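Beta-galactosidase (Bacillus circulans, PDB 4MAD) probably hydrolyses terminal non-reducing beta-D-galactose residues from beta-D-galactosides, as a glycoside hydrolase of family 35. Local coordinates at residues A[394-400]-A[487-493]; A[421-425]-A[447-452]. One frame throughout, in Å; residues are numbered along the deposited sequence.

Interaction 1. Residues A[394-400]-A[487-493]; sequences GFIVYET and DWTVYPL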
loop_
_atom_site.group_PDB
_atom_site.type_symbol
_atom_site.label_atom_id
_atom_site.label_comp_id
_atom_site.label_asym_id
_atom_site.label_seq_id
_atom_site.Cartn_x
_atom_site.Cartn_y
_atom_site.Cartn_z
ATOM N N GLY A 394 -9.940 6.557 -5.040
ATOM C CA GLY A 394 -11.357 6.303 -4.943
ATOM C C GLY A 394 -12.151 6.014 -6.194
ATOM O O GLY A 394 -11.708 5.316 -7.005
ATOM N N PHE A 395 -13.328 6.619 -6.313
ATOM C CA PHE A 395 -14.282 6.356 -7.371
ATOM C C PHE A 395 -14.515 7.682 -8.079
ATOM O O PHE A 395 -14.267 8.703 -7.530
ATOM C CB PHE A 395 -15.618 5.861 -6.805
ATOM C CG PHE A 395 -15.541 4.563 -6.049
ATOM C CD1 PHE A 395 -15.841 3.385 -6.659
ATOM C CD2 PHE A 395 -15.191 4.527 -4.722
ATOM C CE1 PHE A 395 -15.755 2.224 -6.011
ATOM C CE2 PHE A 395 -15.128 3.348 -4.074
ATOM C CZ PHE A 395 -15.400 2.207 -4.715
ATOM N N ILE A 396 -14.954 7.615 -9.307
ATOM C CA ILE A 396 -15.285 8.809 -10.048
ATOM C C ILE A 396 -16.429 8.493 -10.986
ATOM O O ILE A 396 -16.451 7.493 -11.587
ATOM C CB ILE A 396 -14.065 9.364 -10.783
ATOM C CG1 ILE A 396 -14.427 10.588 -11.595
ATOM C CG2 ILE A 396 -13.495 8.360 -11.658
ATOM C CD1 ILE A 396 -13.315 11.301 -12.038
ATOM N N VAL A 397 -17.375 9.392 -11.043
ATOM C CA VAL A 397 -18.488 9.204 -11.900
ATOM C C VAL A 397 -18.335 10.123 -13.118
ATOM O O VAL A 397 -18.112 11.268 -12.981
ATOM C CB VAL A 397 -19.812 9.568 -11.234
ATOM C CG1 VAL A 397 -20.921 9.419 -12.164
ATOM C CG2 VAL A 397 -20.050 8.744 -10.047
ATOM N N TYR A 398 -18.486 9.538 -14.287
ATOM C CA TYR A 398 -18.402 10.230 -15.549
ATOM C C TYR A 398 -19.807 10.201 -16.187
ATOM O O TYR A 398 -20.432 9.207 -16.204
ATOM C CB TYR A 398 -17.458 9.558 -16.541
ATOM C CG TYR A 398 -15.971 9.555 -16.238
ATOM C CD1 TYR A 398 -15.126 10.504 -16.779
ATOM C CD2 TYR A 398 -15.391 8.560 -15.496
ATOM C CE1 TYR A 398 -13.793 10.469 -16.534
ATOM C CE2 TYR A 398 -14.080 8.549 -15.280
ATOM C CZ TYR A 398 -13.273 9.507 -15.792
ATOM O OH TYR A 398 -11.976 9.488 -15.571
ATOM N N GLU A 399 -20.273 11.346 -16.651
ATOM C CA GLU A 399 -21.644 11.488 -17.058
ATOM C C GLU A 399 -21.753 12.343 -18.346
ATOM O O GLU A 399 -21.126 13.349 -18.452
ATOM C CB GLU A 399 -22.381 12.134 -15.905
ATOM C CG GLU A 399 -23.744 12.611 -16.069
ATOM C CD GLU A 399 -24.353 13.025 -14.703
ATOM O OE1 GLU A 399 -24.517 14.210 -14.446
ATOM O OE2 GLU A 399 -24.577 12.161 -13.865
ATOM N N THR A 400 -22.543 11.889 -19.300
ATOM C CA THR A 400 -22.753 12.621 -20.535
ATOM C C THR A 400 -24.103 12.277 -21.092
ATOM O O THR A 400 -24.628 11.238 -20.805
ATOM C CB THR A 400 -21.694 12.333 -21.595
ATOM O OG1 THR A 400 -21.729 13.312 -22.640
ATOM C CG2 THR A 400 -21.907 10.998 -22.170
ATOM N N ASP A 487 -18.392 16.201 -24.117
ATOM C CA ASP A 487 -19.172 17.008 -23.209
ATOM C C ASP A 487 -19.530 16.266 -21.927
ATOM O O ASP A 487 -20.616 15.823 -21.771
ATOM C CB ASP A 487 -20.419 17.594 -23.878
ATOM C CG ASP A 487 -21.021 18.719 -23.088
ATOM O OD1 ASP A 487 -20.564 18.979 -22.004
ATOM O OD2 ASP A 487 -21.938 19.359 -23.573
ATOM N N TRP A 488 -18.529 16.090 -21.081
ATOM C CA TRP A 488 -18.695 15.453 -19.803
ATOM C C TRP A 488 -18.784 16.257 -18.522
ATOM O O TRP A 488 -18.212 17.276 -18.431
ATOM C CB TRP A 488 -17.438 14.566 -19.764
ATOM C CG TRP A 488 -17.449 13.518 -20.769
ATOM C CD1 TRP A 488 -17.008 13.627 -22.020
ATOM C CD2 TRP A 488 -17.968 12.201 -20.643
ATOM N NE1 TRP A 488 -17.187 12.485 -22.696
ATOM C CE2 TRP A 488 -17.800 11.585 -21.879
ATOM C CE3 TRP A 488 -18.544 11.477 -19.607
ATOM C CZ2 TRP A 488 -18.171 10.282 -22.099
ATOM C CZ3 TRP A 488 -18.911 10.204 -19.838
ATOM C CH2 TRP A 488 -18.742 9.621 -21.066
ATOM N N THR A 489 -19.518 15.712 -17.563
ATOM C CA THR A 489 -19.581 16.182 -16.214
ATOM C C THR A 489 -19.067 15.027 -15.363
ATOM O O THR A 489 -19.452 13.942 -15.574
ATOM C CB THR A 489 -21.012 16.546 -15.765
ATOM O OG1 THR A 489 -21.591 17.519 -16.635
ATOM C CG2 THR A 489 -20.962 17.105 -14.383
ATOM N N VAL A 490 -18.169 15.297 -14.427
ATOM C CA VAL A 490 -17.564 14.242 -13.638
ATOM C C VAL A 490 -17.584 14.629 -12.185
ATOM O O VAL A 490 -17.504 15.765 -11.878
ATOM C CB VAL A 490 -16.146 13.964 -14.051
ATOM C CG1 VAL A 490 -16.058 13.699 -15.506
ATOM C CG2 VAL A 490 -15.271 15.033 -13.590
ATOM N N TYR A 491 -17.730 13.617 -11.356
ATOM C CA TYR A 491 -17.785 13.765 -9.949
ATOM C C TYR A 491 -16.718 12.889 -9.292
ATOM O O TYR A 491 -16.846 11.732 -9.203
ATOM C CB TYR A 491 -19.187 13.370 -9.457
ATOM C CG TYR A 491 -20.357 14.049 -10.186
ATOM C CD1 TYR A 491 -20.928 15.180 -9.716
ATOM C CD2 TYR A 491 -20.864 13.540 -11.336
ATOM C CE1 TYR A 491 -21.976 15.796 -10.410
ATOM C CE2 TYR A 491 -21.894 14.131 -12.022
ATOM C CZ TYR A 491 -22.452 15.262 -11.561
ATOM O OH TYR A 491 -23.484 15.867 -12.232
ATOM N N PRO A 492 -15.666 13.514 -8.866
ATOM C CA PRO A 492 -14.614 12.791 -8.196
ATOM C C PRO A 492 -15.109 12.381 -6.793
ATOM O O PRO A 492 -15.619 13.173 -6.098
ATOM C CB PRO A 492 -13.507 13.809 -8.125
ATOM C CG PRO A 492 -13.809 14.771 -9.192
ATOM C CD PRO A 492 -15.252 14.872 -9.187
ATOM N N LEU A 493 -14.881 11.134 -6.411
ATOM C CA LEU A 493 -15.361 10.574 -5.180
ATOM C C LEU A 493 -14.224 9.892 -4.389
ATOM O O LEU A 493 -14.094 8.737 -4.379
ATOM C CB LEU A 493 -16.516 9.598 -5.435
ATOM C CG LEU A 493 -17.801 10.128 -6.073
ATOM C CD1 LEU A 493 -18.679 9.116 -6.734
ATOM C CD2 LEU A 493 -18.509 10.976 -5.199
#

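Interaction 2. Residues A[421-425]-A[447-452]; sequences QVYVN and EEESKL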
loop_
_atom_site.group_PDB
_atom_site.type_symbol
_atom_site.label_atom_id
_atom_site.label_comp_id
_atom_site.label_asym_id
_atom_site.label_seq_id
_atom_site.Cartn_x
_atom_site.Cartn_y
_atom_site.Cartn_z
ATOM N N GLN A 421 -19.044 0.551 -13.573
ATOM C CA GLN A 421 -20.426 0.204 -13.663
ATOM C C GLN A 421 -21.139 1.224 -14.544
ATOM O O GLN A 421 -21.027 2.376 -14.340
ATOM C CB GLN A 421 -21.046 0.226 -12.290
ATOM C CG GLN A 421 -20.493 -0.813 -11.340
ATOM C CD GLN A 421 -20.857 -0.529 -9.860
ATOM O OE1 GLN A 421 -20.138 0.104 -9.149
ATOM N NE2 GLN A 421 -21.985 -1.009 -9.453
ATOM N N VAL A 422 -21.834 0.720 -15.544
ATOM C CA VAL A 422 -22.440 1.509 -16.547
ATOM C C VAL A 422 -23.973 1.560 -16.413
ATOM O O VAL A 422 -24.589 0.599 -16.235
ATOM C CB VAL A 422 -22.075 0.968 -17.944
ATOM C CG1 VAL A 422 -22.575 1.838 -19.006
ATOM C CG2 VAL A 422 -20.636 0.808 -18.056
ATOM N N TYR A 423 -24.501 2.765 -16.530
ATOM C CA TYR A 423 -25.900 3.098 -16.427
ATOM C C TYR A 423 -26.335 3.966 -17.612
ATOM O O TYR A 423 -25.643 4.880 -17.979
ATOM C CB TYR A 423 -26.202 3.844 -15.118
ATOM C CG TYR A 423 -25.666 3.098 -13.900
ATOM C CD1 TYR A 423 -26.458 2.221 -13.196
ATOM C CD2 TYR A 423 -24.353 3.218 -13.515
ATOM C CE1 TYR A 423 -25.956 1.515 -12.134
ATOM C CE2 TYR A 423 -23.858 2.544 -12.455
ATOM C CZ TYR A 423 -24.655 1.681 -11.768
ATOM O OH TYR A 423 -24.135 1.009 -10.735
ATOM N N VAL A 424 -27.499 3.650 -18.143
ATOM C CA VAL A 424 -28.099 4.421 -19.190
ATOM C C VAL A 424 -29.509 4.802 -18.719
ATOM O O VAL A 424 -30.275 3.963 -18.411
ATOM C CB VAL A 424 -28.197 3.598 -20.479
ATOM C CG1 VAL A 424 -29.053 4.268 -21.430
ATOM C CG2 VAL A 424 -26.841 3.361 -21.067
ATOM N N ASN A 425 -29.784 6.087 -18.635
ATOM C CA ASN A 425 -31.084 6.593 -18.244
ATOM C C ASN A 425 -31.510 5.976 -16.902
ATOM O O ASN A 425 -32.627 5.668 -16.701
ATOM C CB ASN A 425 -32.118 6.334 -19.312
ATOM C CG ASN A 425 -32.034 7.311 -20.441
ATOM O OD1 ASN A 425 -31.652 8.411 -20.254
ATOM N ND2 ASN A 425 -32.406 6.882 -21.599
ATOM N N GLU A 447 -34.243 5.861 -26.746
ATOM C CA GLU A 447 -34.872 7.123 -26.463
ATOM C C GLU A 447 -34.278 8.263 -27.244
ATOM O O GLU A 447 -33.251 8.117 -27.794
ATOM C CB GLU A 447 -34.925 7.405 -24.958
ATOM C CG GLU A 447 -35.691 6.336 -24.141
ATOM C CD GLU A 447 -37.225 6.558 -24.007
ATOM O OE1 GLU A 447 -37.689 7.683 -23.837
ATOM O OE2 GLU A 447 -37.966 5.570 -24.029
ATOM N N GLU A 448 -34.940 9.410 -27.270
ATOM C CA GLU A 448 -34.418 10.592 -27.933
ATOM C C GLU A 448 -33.131 11.094 -27.324
ATOM O O GLU A 448 -32.318 11.633 -27.988
ATOM C CB GLU A 448 -35.424 11.729 -27.874
ATOM C CG GLU A 448 -36.613 11.539 -28.747
ATOM C CD GLU A 448 -36.229 11.194 -30.149
ATOM O OE1 GLU A 448 -35.665 12.057 -30.849
ATOM O OE2 GLU A 448 -36.464 10.057 -30.564
ATOM N N GLU A 449 -33.021 11.011 -26.008
ATOM C CA GLU A 449 -31.783 11.313 -25.311
ATOM C C GLU A 449 -31.461 10.179 -24.337
ATOM O O GLU A 449 -32.349 9.549 -23.826
ATOM C CB GLU A 449 -31.871 12.622 -24.568
ATOM C CG GLU A 449 -32.228 13.726 -25.445
ATOM C CD GLU A 449 -31.956 15.114 -24.906
ATOM O OE1 GLU A 449 -31.546 15.288 -23.779
ATOM O OE2 GLU A 449 -32.149 16.048 -25.645
ATOM N N SER A 450 -30.180 9.938 -24.106
ATOM C CA SER A 450 -29.771 8.962 -23.130
ATOM C C SER A 450 -28.705 9.497 -22.178
ATOM O O SER A 450 -27.688 9.898 -22.631
ATOM C CB SER A 450 -29.242 7.787 -23.885
ATOM O OG SER A 450 -30.254 7.144 -24.571
ATOM N N LYS A 451 -28.956 9.474 -20.891
ATOM C CA LYS A 451 -27.976 9.890 -19.925
ATOM C C LYS A 451 -27.093 8.690 -19.550
ATOM O O LYS A 451 -27.548 7.735 -18.972
ATOM C CB LYS A 451 -28.656 10.482 -18.700
ATOM C CG LYS A 451 -27.734 10.984 -17.655
ATOM C CD LYS A 451 -28.460 11.220 -16.358
ATOM C CE LYS A 451 -27.729 12.145 -15.461
ATOM N NZ LYS A 451 -28.491 12.594 -14.297
ATOM N N LEU A 452 -25.829 8.806 -19.915
ATOM C CA LEU A 452 -24.846 7.777 -19.678
ATOM C C LEU A 452 -24.039 8.158 -18.443
ATOM O O LEU A 452 -23.606 9.258 -18.326
ATOM C CB LEU A 452 -23.958 7.638 -20.891
ATOM C CG LEU A 452 -22.763 6.728 -20.724
ATOM C CD1 LEU A 452 -23.198 5.344 -20.507
ATOM C CD2 LEU A 452 -21.838 6.834 -21.863
#

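Interaction 1. Residues A[394-400]-A[487-493]
Tyr491 and Glu399 reach each other over the face of the sheet that also carries Val397, Thr489 and Leu493. The Tyr491 side chain can be followed outward. Its CB leaves the strand with CG anti to the carbonyl carbon (chi1 -51°), which turns the ring back along the strand toward Glu399. CD2 passes Val397, 4.1 Å from Val397 CB. Next along the edge, CE2 lies 3.6 Å from Glu399 OE1. At the end, Tyr491 OH donates a hydrogen bond of 3.0 Å to Glu399 OE1. That oxygen lies in the plane of the ring, at its edge, but the hydroxyl meets it from above the carboxylate plane. The ring and carboxylate planes are 63° apart. Glu399 OE2 bonds separately to Gln453 NE2, so each carboxylate oxygen has a hydrogen-bond partner; Lys451 NZ adds a long, weak ion pair to OE2. The Tyr491 ring also packs on Leu371 and His372 of the short helix 371-374.

Strands 395-400 and 488-493 run antiparallel as inner neighbours in the six-stranded sheet of the first all-beta domain. Three hydrogen-bonded pairs join them: Phe395 with Leu493, Val397 with Tyr491, and Glu399 with Thr489. Pro492 has no N-H to give, but it falls in a non-hydrogen-bonded pair with Ile396, where no N-H is called for between these two strands.

On the sheet face that helix 371-374 packs against, Val397 CG2 meets Leu493 CD1 at 3.6 Å. On the other face, Tyr398 and Val490 lie side by side, with CD1 of the ring 3.6 Å from Val490 CG1. At the far end, Thr400 CB sits over the six-membered ring of Trp488, 3.7 Å from its centroid, in a CH-pi contact. Thr400 OG1 donates to Asp487 O at 2.9 Å, from above the carbonyl plane, while Trp488 NE1 is bonded to Leu485 O.

Interaction 2. Residues A[421-425]-A[447-452]
The backbones of 421-424 and 449-452 run antiparallel at 157°, and within this contact one non-hydrogen-bonded pair, Val424 with Leu452, sets their register. Just beyond it, Asn425 N donates to Lys451 O at 2.8 Å. Asn425 then leaves the strand with positive phi and psi, and its side chain takes over from the backbone. CG stands anti to the carbonyl carbon (chi1 -79°), which carries the amide across to the other strand. Asn425 OD1 accepts from Lys451 N at 3.0 Å. The N-H points almost straight at the oxygen, yet it arrives from well above the plane of the amide. Asn425 ND2 reaches on to Glu449 O in a weak bond of 3.5 Å. Main-chain groups thus meet both ends of the amide, firmly at OD1 and weakly at ND2. Together with the bond from Asn425 N, they tie the turn to residues 449-451, where backbone pairing with 421-424 has stopped.

The two strands are neighbours in the six-stranded antiparallel sheet of the first all-beta domain. Strand 419-424 and the outermost strand 427-433 form a beta hairpin, and Asn425 stands in its short turn.

Side-chain packing is concentrated on Leu452. Its CG lies anti to the backbone N, and CD1 crosses toward the other strand. There it meets Val422 CG1 at 3.9 Å and Val424 CG2 at 4.2 Å, touching both valines obliquely. The same methyl is 3.5 Å from Tyr423 O. Leu441 and Leu445 of strand 440-445 pack against this valine side and belong to the second, four-stranded sheet of the domain. Tyr423 faces the other way. Its ring meets those of Tyr428 and Phe512, and its hydroxyl is hydrogen-bonded to Asn511 O.

In the fold
Both interactions belong to one six-stranded sheet, and interaction 2 is nested within the chain loop that interaction 1 closes. Strand 395-403 of interaction 1 lies next to strand 449-457 of interaction 2. Thr400 O and Leu452 N lie 2.9 Å apart, a probable hydrogen bond joining the two contacts, while Trp488 packs on Leu452. Interaction 1 is largely buried and pairs its strands through five successive residue pairs, with aromatic and aliphatic side chains on both faces. Interaction 2 is only partly buried. It catches the ends of its strands near the sheet margin, where an asparagine side chain does much of the bonding and acidic residues and a lysine are exposed.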